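Local coordinates for iron-regulated ABC transporter siderophore-binding protein SirA (Staphylococcus aureus subsp. aureus, PDB 3MWF) that binds iron-loaded staphyloferrin B and, as a siderophore-binding protein of an ABC transporter, probably delivers it to the membrane permease for uptake, at residues 117-120 against 121-125; 192-195 against 196-200; 237-240 against 241-244. All blocks are in the same frame, centred on the assembly; numbering follows the deposited sequence.

Interaction 1 of 3, residues 117-120 against 121-125; sequences KDTT and KLMGK
Asp118 and Lys121 bring together the flat side-chain group of this helical segment, a carboxylate, and an ammonium. OD1 is the carboxylate oxygen nearer Lys121 and lies 4.2 Å from Lys121 NZ, too far for a salt bridge, so any attraction is probably weak and tempered by solvent. The other flat groups are the peptide carbonyls of residues 117-120, each of which receives the N-H of the residue four places on, the donors tilted 23-28° from the carbonyl planes. The Lys117 carbonyl meets more than its donor. Lys121 N bonds to Lys117 O at 3.0 Å, and the methylenes of Lys121 run back along the same oxygen, with CG at 3.4 Å and CE at 3.5 Å from Lys117 O. Lys121 CG stands beside its backbone N (chi1 -71°), which starts the chain toward the preceding turn, and a bend at chi3 (-139°) then helps bring the ammonium near Asp118.

On the buried face Thr119 and Met123 run alongside each other in one direction, and Thr119 CG2 touches Met123 SD at 3.7 Å. With CG2 opposite the backbone N of Thr119, the methyl is set on the side of Met123, while OG1 is left for Tyr28 OH and the carbonyl of Lys115. Thr120 OG1 likewise bonds to the carbonyl four residues back, Phe116 O. Val34 of helix 29-37 packs on Thr119, Thr120 and Met123, whereas Ala133 and Leu137 of helix 130-155 meet Thr120. Lys117 NZ forms a salt bridge with Asp187, in helix 179-187. The chemistry thus divides by face: threonine hydroxyls are satisfied by hydrogen bonds and their methyls can join the hydrophobic packing, while the weakly coupled charges of Asp118 and Lys121 stay on the accessible side.

Interaction 2 of 3, residues 192-195 against 196-200; sequences RNKD and LQKQV
Arg192 and Gln197 are joined by a direct side-chain hydrogen bond, NH1 to OE1 at 2.9 Å. The oxygen lies almost exactly in the guanidinium plane and the N-H arrives on a lone pair of the amide carbonyl, although the two planes are turned 44° from each other. Gln197 is bent at its second torsion (chi2 60°), which folds the amide back toward Arg192, and its NE2 also gives a bond to Asp201 OD1. Arg192 NH2 is used by the carbonyl of Ala177, so the guanidinium is held from more than one side.

Two waters bridge the same pair of residues. One molecule accepts from Arg192 N and donates to Gln197 OE1, 2.6 Å away, giving that oxygen a second donor; another accepts from both Arg192 NH1 and Gln197 NE2. A third links Asp195 OD1 to Lys198 NZ, which are too far apart to meet directly.

Capping of the helix start is by a side chain: Asn193 is the N-cap of helix 194-201, and its OD1 accepts from Leu196 N at 2.9 Å, with the donor lying well above the amide plane. Asn193 CG sits between its backbone N and carbonyl carbon (chi1 75°), which brings the amide over the first turn, and ND2 donates to the carbonyls of Leu217 and Asn219. The regular helical bonds then begin with Gln197 N to Asn193 O.

Nonpolar contacts complete the packing. Val200 CG2 lies over one face of the guanidinium, off toward its rim, 3.9 Å from Arg192 NE. The Arg192 methylenes reach Leu196, whose CG is 4.1 Å from Arg192 CD, and Leu196 also packs on Ala177, in a loop, and on Ile207 of strand 206-209.

Interaction 3 of 3, residues 237-240 against 241-244; sequences LVKK and TESE
Lys240 and Glu244 cross at a slant, one helical turn apart. The contact is made by the methylenes of the lysine rather than by its ammonium: Glu244 OE2 lies 3.3 Å from Lys240 CE, whereas Lys240 NZ is 4.5 Å from OE2, beyond a salt bridge. The lysine chain leaves anti to its backbone N (chi1 -178°) and stays extended, carrying NZ past the carboxylate instead of onto it. Glu244 in turn lays its CG 3.4 Å from Lys240 O.

Lys239 and Glu242, by contrast, run side by side in the same direction, and their closest approach is Lys239 CD to Glu242 OE1 at 3.9 Å. Glu242 OE2 forms a salt bridge with Lys227 on strand 222-227, with the like charge of Asp264 close by.

Thr241 points its hydroxyl back along the helix. OG1 hydrogen-bonds the carbonyl of Arg169, a residue of the siderophore pocket, and Leu237 O, which accepts Thr241 N, also lies 3.1 Å from Thr241 OG1. Val238 and Thr241 are buried against the lobe, while Lys240, Ser243 and Glu244 face solvent. This is an amphipathic helix in the connection between the neighbouring parallel strands 222-227 and 262-263, a beta-alpha-beta crossover of the kind found in periplasmic-binding-protein lobes.

In the fold
All three contacts are local, in series along the chain, and none closes a long loop, nests in another or crosses it. Interaction 1 comes first, in helix 116-127, between strand 107-110 at the edge of the N-terminal lobe's sheet and the long helix 130-155. That helix, on which interaction 1 packs, runs across to the C-terminal lobe, as in class III binding proteins. There interaction 2 lies at the capped start of helix 194-201, leading to edge strand 206-209. Interaction 3 follows strand 222-227 in helix 236-246. Interactions 1 and 3 lie on opposite sides of the chain's centre, their centres about 37 Å apart; interactions 1 and 2 approach to about 10 Å between nearest atoms without touching.

Interaction 1 of 3, residues 117-120 against 121-125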
ATOM      1  N   LYS A 117       6.004  -6.350   2.370  1.00 15.23           N
ATOM      2  CA  LYS A 117       6.936  -7.347   2.910  1.00 16.44           C
ATOM      3  C   LYS A 117       7.625  -8.085   1.773  1.00 16.25           C
ATOM      4  O   LYS A 117       8.826  -8.360   1.837  1.00 16.33           O
ATOM      5  CB  LYS A 117       6.212  -8.299   3.875  1.00 17.21           C
ATOM      6  CG  LYS A 117       5.722  -7.568   5.137  1.00 18.82           C
ATOM      7  CD  LYS A 117       4.691  -8.370   5.972  1.00 26.57           C
ATOM      8  CE  LYS A 117       3.487  -8.800   5.113  1.00 29.50           C
ATOM      9  NZ  LYS A 117       2.082  -8.528   5.602  1.00 29.47           N
ATOM     10  N   ASP A 118       6.877  -8.384   0.718  1.00 16.22           N
ATOM     11  CA  ASP A 118       7.459  -9.032  -0.454  1.00 16.22           C
ATOM     12  C   ASP A 118       8.417  -8.093  -1.186  1.00 15.91           C
ATOM     13  O   ASP A 118       9.502  -8.496  -1.614  1.00 16.06           O
ATOM     14  CB  ASP A 118       6.355  -9.566  -1.370  1.00 17.50           C
ATOM     15  CG  ASP A 118       5.578 -10.706  -0.722  1.00 20.04           C
ATOM     16  OD1 ASP A 118       6.024 -11.217   0.340  1.00 24.62           O
ATOM     17  OD2 ASP A 118       4.530 -11.101  -1.255  1.00 21.55           O
ATOM     18  N   THR A 119       8.030  -6.824  -1.308  1.00 15.31           N
ATOM     19  CA  THR A 119       8.914  -5.789  -1.879  1.00 14.44           C
ATOM     20  C   THR A 119      10.219  -5.698  -1.068  1.00 14.76           C
ATOM     21  O   THR A 119      11.303  -5.631  -1.638  1.00 14.26           O
ATOM     22  CB  THR A 119       8.179  -4.431  -1.890  1.00 15.23           C
ATOM     23  OG1 THR A 119       6.959  -4.608  -2.601  1.00 14.65           O
ATOM     24  CG2 THR A 119       9.000  -3.333  -2.572  1.00 15.09           C
ATOM     25  N   THR A 120      10.106  -5.720   0.260  1.00 14.86           N
ATOM     26  CA  THR A 120      11.270  -5.582   1.145  1.00 15.94           C
ATOM     27  C   THR A 120      12.212  -6.774   1.016  1.00 16.49           C
ATOM     28  O   THR A 120      13.424  -6.597   0.882  1.00 16.98           O
ATOM     29  CB  THR A 120      10.837  -5.407   2.606  1.00 16.12           C
ATOM     30  OG1 THR A 120      10.076  -4.195   2.731  1.00 16.39           O
ATOM     31  CG2 THR A 120      12.046  -5.293   3.534  1.00 16.05           C
ATOM     32  N   LYS A 121      11.646  -7.978   1.013  1.00 17.37           N
ATOM     33  CA  LYS A 121      12.455  -9.199   0.801  1.00 18.41           C
ATOM     34  C   LYS A 121      13.140  -9.227  -0.562  1.00 18.76           C
ATOM     35  O   LYS A 121      14.345  -9.471  -0.644  1.00 19.09           O
ATOM     36  CB  LYS A 121      11.586 -10.454   0.963  1.00 19.24           C
ATOM     37  CG  LYS A 121      11.159 -10.721   2.380  1.00 23.11           C
ATOM     38  CD  LYS A 121      10.099 -11.839   2.411  1.00 28.38           C
ATOM     39  CE  LYS A 121       8.991 -11.507   3.411  1.00 33.06           C
ATOM     40  NZ  LYS A 121       8.108 -12.689   3.709  1.00 37.03           N
ATOM     41  N   LEU A 122      12.380  -8.971  -1.626  1.00 18.13           N
ATOM     42  CA  LEU A 122      12.934  -8.945  -2.981  1.00 17.54           C
ATOM     43  C   LEU A 122      14.044  -7.910  -3.110  1.00 17.82           C
ATOM     44  O   LEU A 122      15.104  -8.192  -3.677  1.00 17.38           O
ATOM     45  CB  LEU A 122      11.846  -8.654  -4.010  1.00 17.39           C
ATOM     46  CG  LEU A 122      12.302  -8.557  -5.467  1.00 18.19           C
ATOM     47  CD1 LEU A 122      12.941  -9.852  -5.929  1.00 18.82           C
ATOM     48  CD2 LEU A 122      11.124  -8.243  -6.358  1.00 18.34           C
ATOM     49  N   MET A 123      13.781  -6.702  -2.628  1.00 17.45           N
ATOM     50  CA  MET A 123      14.762  -5.640  -2.778  1.00 17.67           C
ATOM     51  C   MET A 123      15.968  -5.873  -1.890  1.00 18.70           C
ATOM     52  O   MET A 123      17.093  -5.533  -2.289  1.00 18.87           O
ATOM     53  CB  MET A 123      14.126  -4.268  -2.564  1.00 17.63           C
ATOM     54  CG  MET A 123      13.170  -3.900  -3.695  1.00 16.40           C
ATOM     55  SD  MET A 123      12.413  -2.267  -3.555  1.00 16.28           S
ATOM     56  CE  MET A 123      13.879  -1.247  -3.727  1.00 15.72           C
ATOM     57  N   GLY A 124      15.746  -6.499  -0.736  1.00 19.83           N
ATOM     58  CA  GLY A 124      16.847  -6.902   0.143  1.00 21.53           C
ATOM     59  C   GLY A 124      17.828  -7.790  -0.623  1.00 22.74           C
ATOM     60  O   GLY A 124      19.052  -7.560  -0.602  1.00 23.50           O
ATOM     61  N   LYS A 125      17.286  -8.794  -1.313  1.00 23.24           N
ATOM     62  CA  LYS A 125      18.107  -9.720  -2.101  1.00 24.35           C
ATOM     63  C   LYS A 125      18.803  -9.032  -3.288  1.00 23.83           C
ATOM     64  O   LYS A 125      19.994  -9.236  -3.518  1.00 23.18           O
ATOM     65  CB  LYS A 125      17.284 -10.920  -2.570  1.00 24.91           C
ATOM     66  CG  LYS A 125      18.145 -12.048  -3.140  1.00 29.32           C
ATOM     67  CD  LYS A 125      17.410 -13.389  -3.152  1.00 34.30           C
ATOM     68  CE  LYS A 125      18.195 -14.464  -3.929  1.00 37.10           C
ATOM     69  NZ  LYS A 125      19.593 -14.667  -3.410  1.00 41.25           N
TER

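Interaction 2 of 3, residues 192-195 against 196-200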
ATOM      1  N   ARG A 192     -12.887 -10.008   9.086  1.00 12.43           N
ATOM      2  CA  ARG A 192     -13.832  -9.451   8.119  1.00 12.66           C
ATOM      3  C   ARG A 192     -15.172 -10.157   8.235  1.00 11.90           C
ATOM      4  O   ARG A 192     -15.216 -11.342   8.618  1.00 12.61           O
ATOM      5  CB  ARG A 192     -13.303  -9.670   6.695  1.00 13.27           C
ATOM      6  CG  ARG A 192     -11.891  -9.140   6.489  1.00 13.40           C
ATOM      7  CD  ARG A 192     -11.468  -9.274   5.033  1.00 13.26           C
ATOM      8  NE  ARG A 192     -10.070  -8.863   4.809  1.00 11.57           N
ATOM      9  CZ  ARG A 192      -9.003  -9.661   4.848  1.00 12.83           C
ATOM     10  NH1 ARG A 192      -9.136 -10.971   5.124  1.00 13.31           N
ATOM     11  NH2 ARG A 192      -7.792  -9.159   4.612  1.00 13.52           N
ATOM     12  N   ASN A 193     -16.250  -9.470   7.877  1.00 11.86           N
ATOM     13  CA  ASN A 193     -17.565 -10.123   7.835  1.00 12.06           C
ATOM     14  C   ASN A 193     -17.494 -11.285   6.864  1.00 12.46           C
ATOM     15  O   ASN A 193     -16.664 -11.299   5.952  1.00 11.75           O
ATOM     16  CB  ASN A 193     -18.714  -9.145   7.546  1.00 12.75           C
ATOM     17  CG  ASN A 193     -18.780  -8.716   6.102  1.00 12.06           C
ATOM     18  OD1 ASN A 193     -19.080  -9.536   5.199  1.00 13.75           O
ATOM     19  ND2 ASN A 193     -18.555  -7.425   5.856  1.00 12.93           N
ATOM     20  N   LYS A 194     -18.347 -12.285   7.071  1.00 12.66           N
ATOM     21  CA  LYS A 194     -18.234 -13.518   6.310  1.00 13.44           C
ATOM     22  C   LYS A 194     -18.289 -13.313   4.794  1.00 13.50           C
ATOM     23  O   LYS A 194     -17.503 -13.912   4.064  1.00 13.45           O
ATOM     24  CB  LYS A 194     -19.293 -14.536   6.778  1.00 13.23           C
ATOM     25  CG  LYS A 194     -19.326 -15.803   5.928  1.00 14.95           C
ATOM     26  CD  LYS A 194     -20.332 -16.818   6.475  1.00 16.64           C
ATOM     27  CE  LYS A 194     -20.353 -18.074   5.614  1.00 17.67           C
ATOM     28  NZ  LYS A 194     -21.146 -19.171   6.305  1.00 18.20           N
ATOM     29  N   ASP A 195     -19.172 -12.434   4.337  1.00 14.18           N
ATOM     30  CA  ASP A 195     -19.316 -12.244   2.893  1.00 15.23           C
ATOM     31  C   ASP A 195     -18.057 -11.578   2.309  1.00 14.23           C
ATOM     32  O   ASP A 195     -17.551 -11.941   1.233  1.00 14.21           O
ATOM     33  CB  ASP A 195     -20.586 -11.441   2.606  1.00 15.39           C
ATOM     34  CG  ASP A 195     -21.194 -11.764   1.209  1.00 20.73           C
ATOM     35  OD1 ASP A 195     -20.765 -12.737   0.528  1.00 25.90           O
ATOM     36  OD2 ASP A 195     -22.083 -11.018   0.795  1.00 28.34           O
ATOM     37  N   LEU A 196     -17.527 -10.595   3.030  1.00 13.03           N
ATOM     38  CA  LEU A 196     -16.280  -9.944   2.591  1.00 12.62           C
ATOM     39  C   LEU A 196     -15.097 -10.927   2.609  1.00 13.10           C
ATOM     40  O   LEU A 196     -14.239 -10.918   1.707  1.00 12.97           O
ATOM     41  CB  LEU A 196     -16.010  -8.738   3.515  1.00 12.78           C
ATOM     42  CG  LEU A 196     -14.837  -7.856   3.111  1.00 13.77           C
ATOM     43  CD1 LEU A 196     -15.072  -7.271   1.748  1.00 11.96           C
ATOM     44  CD2 LEU A 196     -14.715  -6.723   4.142  1.00 13.85           C
ATOM     45  N   GLN A 197     -15.053 -11.790   3.636  1.00 13.01           N
ATOM     46  CA  GLN A 197     -13.960 -12.745   3.735  1.00 13.78           C
ATOM     47  C   GLN A 197     -14.041 -13.737   2.577  1.00 13.96           C
ATOM     48  O   GLN A 197     -12.998 -14.152   2.017  1.00 14.38           O
ATOM     49  CB  GLN A 197     -13.989 -13.482   5.083  1.00 13.91           C
ATOM     50  CG  GLN A 197     -12.807 -14.417   5.283  1.00 13.96           C
ATOM     51  CD  GLN A 197     -11.504 -13.699   5.231  1.00 15.40           C
ATOM     52  OE1 GLN A 197     -11.358 -12.618   5.833  1.00 14.50           O
ATOM     53  NE2 GLN A 197     -10.556 -14.246   4.472  1.00 18.15           N
ATOM     54  N   LYS A 198     -15.272 -14.093   2.198  1.00 14.40           N
ATOM     55  CA  LYS A 198     -15.464 -14.987   1.050  1.00 15.81           C
ATOM     56  C   LYS A 198     -14.868 -14.368  -0.221  1.00 15.67           C
ATOM     57  O   LYS A 198     -14.281 -15.084  -1.042  1.00 16.06           O
ATOM     58  CB  LYS A 198     -16.956 -15.305   0.830  1.00 16.59           C
ATOM     59  CG  LYS A 198     -17.200 -16.221  -0.384  1.00 22.12           C
ATOM     60  CD  LYS A 198     -18.645 -16.731  -0.464  1.00 30.00           C
ATOM     61  CE  LYS A 198     -18.868 -18.048   0.314  1.00 34.31           C
ATOM     62  NZ  LYS A 198     -19.608 -17.852   1.599  1.00 34.80           N
ATOM     63  N   GLN A 199     -15.024 -13.050  -0.405  1.00 15.20           N
ATOM     64  CA  GLN A 199     -14.413 -12.359  -1.551  1.00 15.52           C
ATOM     65  C   GLN A 199     -12.894 -12.492  -1.537  1.00 15.23           C
ATOM     66  O   GLN A 199     -12.255 -12.810  -2.561  1.00 15.86           O
ATOM     67  CB  GLN A 199     -14.828 -10.886  -1.577  1.00 16.00           C
ATOM     68  CG  GLN A 199     -16.332 -10.713  -1.677  1.00 17.63           C
ATOM     69  CD  GLN A 199     -16.890 -11.424  -2.890  1.00 19.73           C
ATOM     70  OE1 GLN A 199     -16.489 -11.152  -4.000  1.00 19.28           O
ATOM     71  NE2 GLN A 199     -17.820 -12.347  -2.665  1.00 23.04           N
ATOM     72  N   VAL A 200     -12.305 -12.281  -0.363  1.00 14.81           N
ATOM     73  CA  VAL A 200     -10.877 -12.419  -0.187  1.00 15.85           C
ATOM     74  C   VAL A 200     -10.431 -13.854  -0.464  1.00 16.53           C
ATOM     75  O   VAL A 200      -9.431 -14.067  -1.151  1.00 17.08           O
ATOM     76  CB  VAL A 200     -10.442 -11.930   1.222  1.00 15.35           C
ATOM     77  CG1 VAL A 200      -8.974 -12.259   1.491  1.00 16.91           C
ATOM     78  CG2 VAL A 200     -10.693 -10.409   1.310  1.00 13.34           C
TER
HETATM   79  O   HOH W   1     -11.302 -12.549   8.393  1.00 18.39           O
HETATM   80  O   HOH W   2      -7.377 -13.552   4.716  1.00 28.14           O
HETATM   81  O   HOH W   3     -20.807 -15.473   2.357  1.00 33.89           O

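Interaction 3 of 3, residues 237-240 against 241-244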
ATOM      1  N   LEU A 237     -15.392  15.584  -6.629  1.00 19.27           N
ATOM      2  CA  LEU A 237     -16.266  14.447  -6.909  1.00 18.78           C
ATOM      3  C   LEU A 237     -16.141  13.373  -5.838  1.00 18.12           C
ATOM      4  O   LEU A 237     -17.136  12.701  -5.533  1.00 18.15           O
ATOM      5  CB  LEU A 237     -16.026  13.866  -8.289  1.00 18.30           C
ATOM      6  CG  LEU A 237     -16.343  14.833  -9.448  1.00 21.07           C
ATOM      7  CD1 LEU A 237     -16.086  14.114 -10.769  1.00 23.78           C
ATOM      8  CD2 LEU A 237     -17.774  15.359  -9.408  1.00 25.12           C
ATOM      9  N   VAL A 238     -14.944  13.221  -5.266  1.00 17.69           N
ATOM     10  CA  VAL A 238     -14.774  12.274  -4.137  1.00 17.10           C
ATOM     11  C   VAL A 238     -15.683  12.646  -2.949  1.00 17.42           C
ATOM     12  O   VAL A 238     -16.326  11.789  -2.346  1.00 16.75           O
ATOM     13  CB  VAL A 238     -13.318  12.190  -3.680  1.00 17.66           C
ATOM     14  CG1 VAL A 238     -13.200  11.546  -2.316  1.00 17.26           C
ATOM     15  CG2 VAL A 238     -12.540  11.402  -4.690  1.00 17.72           C
ATOM     16  N   LYS A 239     -15.734  13.935  -2.620  1.00 17.42           N
ATOM     17  CA  LYS A 239     -16.631  14.392  -1.564  1.00 19.22           C
ATOM     18  C   LYS A 239     -18.105  14.179  -1.892  1.00 18.97           C
ATOM     19  O   LYS A 239     -18.907  13.874  -0.996  1.00 18.98           O
ATOM     20  CB  LYS A 239     -16.358  15.864  -1.244  1.00 20.75           C
ATOM     21  CG  LYS A 239     -14.989  16.090  -0.645  1.00 25.20           C
ATOM     22  CD  LYS A 239     -15.050  15.953   0.901  1.00 31.45           C
ATOM     23  CE  LYS A 239     -13.766  16.419   1.600  1.00 34.52           C
ATOM     24  NZ  LYS A 239     -13.248  17.709   1.056  1.00 36.76           N
ATOM     25  N   LYS A 240     -18.469  14.351  -3.159  1.00 18.77           N
ATOM     26  CA  LYS A 240     -19.847  14.109  -3.596  1.00 19.50           C
ATOM     27  C   LYS A 240     -20.189  12.620  -3.430  1.00 19.13           C
ATOM     28  O   LYS A 240     -21.268  12.264  -2.934  1.00 18.62           O
ATOM     29  CB  LYS A 240     -20.022  14.526  -5.044  1.00 20.75           C
ATOM     30  CG  LYS A 240     -21.413  14.365  -5.564  1.00 24.99           C
ATOM     31  CD  LYS A 240     -21.565  15.094  -6.901  1.00 31.75           C
ATOM     32  CE  LYS A 240     -22.825  14.627  -7.640  1.00 35.53           C
ATOM     33  NZ  LYS A 240     -22.945  15.285  -8.978  1.00 39.70           N
ATOM     34  N   THR A 241     -19.259  11.758  -3.825  1.00 17.17           N
ATOM     35  CA  THR A 241     -19.480  10.316  -3.625  1.00 17.18           C
ATOM     36  C   THR A 241     -19.684   9.987  -2.137  1.00 16.75           C
ATOM     37  O   THR A 241     -20.646   9.287  -1.773  1.00 17.78           O
ATOM     38  CB  THR A 241     -18.331   9.504  -4.219  1.00 17.08           C
ATOM     39  OG1 THR A 241     -18.270   9.766  -5.627  1.00 17.21           O
ATOM     40  CG2 THR A 241     -18.555   7.987  -3.989  1.00 17.02           C
ATOM     41  N   GLU A 242     -18.780  10.460  -1.288  1.00 17.41           N
ATOM     42  CA  GLU A 242     -18.875  10.226   0.145  1.00 18.19           C
ATOM     43  C   GLU A 242     -20.228  10.730   0.661  1.00 19.23           C
ATOM     44  O   GLU A 242     -20.915  10.038   1.402  1.00 19.05           O
ATOM     45  CB  GLU A 242     -17.727  10.938   0.879  1.00 18.91           C
ATOM     46  CG  GLU A 242     -17.852  10.877   2.398  1.00 21.81           C
ATOM     47  CD  GLU A 242     -16.839  11.760   3.121  1.00 27.01           C
ATOM     48  OE1 GLU A 242     -16.614  12.918   2.702  1.00 28.17           O
ATOM     49  OE2 GLU A 242     -16.266  11.298   4.120  1.00 31.41           O
ATOM     50  N   SER A 243     -20.613  11.936   0.245  1.00 19.47           N
ATOM     51  CA  SER A 243     -21.885  12.509   0.692  1.00 20.92           C
ATOM     52  C   SER A 243     -23.079  11.624   0.334  1.00 20.26           C
ATOM     53  O   SER A 243     -23.905  11.331   1.205  1.00 21.08           O
ATOM     54  CB  SER A 243     -22.078  13.906   0.103  1.00 20.62           C
ATOM     55  OG  SER A 243     -23.343  14.417   0.525  1.00 26.06           O
ATOM     56  N   GLU A 244     -23.143  11.185  -0.921  1.00 19.36           N
ATOM     57  CA  GLU A 244     -24.235  10.342  -1.427  1.00 19.82           C
ATOM     58  C   GLU A 244     -24.284   8.973  -0.747  1.00 19.06           C
ATOM     59  O   GLU A 244     -25.368   8.511  -0.330  1.00 18.85           O
ATOM     60  CB  GLU A 244     -24.134  10.201  -2.941  1.00 20.70           C
ATOM     61  CG  GLU A 244     -24.499  11.541  -3.606  1.00 25.88           C
ATOM     62  CD  GLU A 244     -24.159  11.643  -5.074  1.00 31.18           C
ATOM     63  OE1 GLU A 244     -23.491  10.743  -5.635  1.00 35.25           O
ATOM     64  OE2 GLU A 244     -24.568  12.666  -5.664  1.00 34.44           O
TER